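Local coordinates for protein acetone carboxylase alpha subunit (Xanthobacter autotrophicus Py2, PDB 5M45) that belongs to the hydantoinase B/oxoprolinase family and forms, with other chains, a six-chain assembly in which it carries a manganese site, at residues 541-546 with 554-559. Sequence-based numbering, arbitrary orientation.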
# COMPACT_ATOMS: atom_id res chain seq x y z
N HIS A 541 -7.71 3.28 -30.69
CA HIS A 541 -7.25 3.06 -32.07
C HIS A 541 -7.58 1.68 -32.69
O HIS A 541 -7.57 1.57 -33.93
CB HIS A 541 -5.73 3.30 -32.15
CG HIS A 541 -5.29 4.67 -31.73
ND1 HIS A 541 -5.58 5.80 -32.45
CD2 HIS A 541 -4.55 5.08 -30.67
CE1 HIS A 541 -5.04 6.85 -31.86
NE2 HIS A 541 -4.44 6.43 -30.75
N ILE A 542 -7.85 0.67 -31.87
CA ILE A 542 -8.03 -0.73 -32.29
C ILE A 542 -9.36 -1.27 -31.73
O ILE A 542 -9.66 -1.09 -30.54
CB ILE A 542 -6.86 -1.60 -31.79
CG1 ILE A 542 -5.57 -1.20 -32.51
CG2 ILE A 542 -7.12 -3.10 -32.02
CD1 ILE A 542 -4.27 -1.80 -31.97
N SER A 543 -10.14 -1.94 -32.60
CA SER A 543 -11.25 -2.77 -32.18
C SER A 543 -10.71 -4.17 -31.87
O SER A 543 -10.14 -4.80 -32.75
CB SER A 543 -12.31 -2.88 -33.29
OG SER A 543 -12.97 -1.65 -33.48
N SER A 544 -10.93 -4.68 -30.66
CA SER A 544 -10.36 -5.99 -30.26
C SER A 544 -11.11 -7.19 -30.89
O SER A 544 -10.47 -8.18 -31.33
CB SER A 544 -10.29 -6.13 -28.72
OG SER A 544 -11.52 -5.75 -28.09
N ASP A 545 -12.44 -7.11 -30.93
CA ASP A 545 -13.27 -8.13 -31.58
C ASP A 545 -13.16 -8.07 -33.11
O ASP A 545 -12.84 -7.03 -33.66
CB ASP A 545 -14.73 -7.94 -31.18
CG ASP A 545 -15.24 -6.53 -31.52
OD1 ASP A 545 -14.76 -5.56 -30.86
OD2 ASP A 545 -16.08 -6.42 -32.45
N TRP A 546 -13.33 -9.21 -33.79
CA TRP A 546 -13.43 -9.28 -35.25
C TRP A 546 -14.81 -9.91 -35.57
O TRP A 546 -15.31 -10.77 -34.82
CB TRP A 546 -12.33 -10.19 -35.88
CG TRP A 546 -10.88 -9.79 -35.76
CD1 TRP A 546 -10.32 -8.85 -34.93
CD2 TRP A 546 -9.77 -10.37 -36.49
NE1 TRP A 546 -8.95 -8.82 -35.09
CE2 TRP A 546 -8.59 -9.73 -36.04
CE3 TRP A 546 -9.67 -11.38 -37.47
CZ2 TRP A 546 -7.32 -10.04 -36.59
CZ3 TRP A 546 -8.45 -11.68 -38.00
CH2 TRP A 546 -7.27 -11.03 -37.54
N ALA A 554 -17.00 -4.50 -34.41
CA ALA A 554 -17.67 -3.33 -33.84
C ALA A 554 -16.83 -2.06 -34.04
O ALA A 554 -15.61 -2.13 -34.26
CB ALA A 554 -17.90 -3.54 -32.35
N ALA A 555 -17.48 -0.90 -33.89
CA ALA A 555 -16.77 0.38 -33.83
C ALA A 555 -15.77 0.41 -32.68
O ALA A 555 -15.96 -0.27 -31.68
CB ALA A 555 -17.76 1.52 -33.68
N SER A 556 -14.71 1.23 -32.84
CA SER A 556 -13.69 1.46 -31.81
C SER A 556 -14.06 2.71 -30.98
O SER A 556 -15.13 3.29 -31.16
CB SER A 556 -12.30 1.55 -32.47
OG SER A 556 -12.17 2.69 -33.33
N GLY A 557 -13.17 3.13 -30.07
CA GLY A 557 -13.52 4.14 -29.05
C GLY A 557 -13.04 5.53 -29.38
O GLY A 557 -12.13 5.71 -30.21
N TYR A 558 -13.65 6.51 -28.72
CA TYR A 558 -13.23 7.90 -28.76
C TYR A 558 -13.67 8.62 -27.47
O TYR A 558 -14.46 8.10 -26.70
CB TYR A 558 -13.74 8.62 -30.02
CG TYR A 558 -15.24 8.90 -30.02
CD1 TYR A 558 -16.16 7.95 -30.44
CD2 TYR A 558 -15.75 10.13 -29.59
CE1 TYR A 558 -17.53 8.20 -30.44
CE2 TYR A 558 -17.14 10.39 -29.57
CZ TYR A 558 -18.03 9.43 -29.99
OH TYR A 558 -19.41 9.69 -29.97
N ARG A 559 -13.09 9.80 -27.27
CA ARG A 559 -13.32 10.68 -26.12
C ARG A 559 -14.11 11.93 -26.53
O ARG A 559 -13.80 12.54 -27.56
CB ARG A 559 -11.94 11.15 -25.56
CG ARG A 559 -11.98 12.28 -24.58
CD ARG A 559 -10.65 12.55 -23.87
NE ARG A 559 -9.55 13.05 -24.72
CZ ARG A 559 -8.48 13.69 -24.24
NH1 ARG A 559 -8.34 13.98 -22.94
NH2 ARG A 559 -7.52 14.07 -25.06
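Asp545 and Ser543 reach across to Ala554 and take hold of its peptide groups at both ends. Followed outward, the Asp545 side chain leaves CB with CG set between the backbone N and the carbonyl carbon (chi1 57°), which turns the carboxylate toward residues 554-559. Asp545 CG itself stays 3.9 Å from Ala554 N. Asp545 OD1 comes no nearer than 4.0 Å to Ala554 CB, a loose van der Waals approach. The bonding falls to Asp545 OD2, which accepts the N-H of Ala554 with 2.9 Å between OD2 and Ala554 N. The donor arrives on the syn side, only 15° out of the carboxylate plane. The bond is fairly straight, with an N-H...O angle of 161°. Asp545 OD2 also lies 3.4 Å from Ala554 CB; alanine, with nothing beyond CB, suits a place where a carboxylate lies against the main chain.

Ser543 serves the other end of the residue. Serine is a short donor, and with its hydroxyl beside its own backbone N, Ser543 OG reaches Ala554 O at 2.8 Å, tilted out of the carbonyl plane. Ser543 OG also packs 3.4 Å from Ser556 CB, while the Ser556 hydroxyl bonds the backbone of a chain of another protein.

Both segments belong to the long loop between strands 532-535 and 559-563. Helix 401-422 adjoins the acid through Thr409, and the partner protein also bonds Ser543 N. Here a serine donor and a carboxylate acceptor serve buried backbone atoms, as strand neighbours would in a sheet, fixing the two limbs of the loop by polar bonds more than by apolar contact.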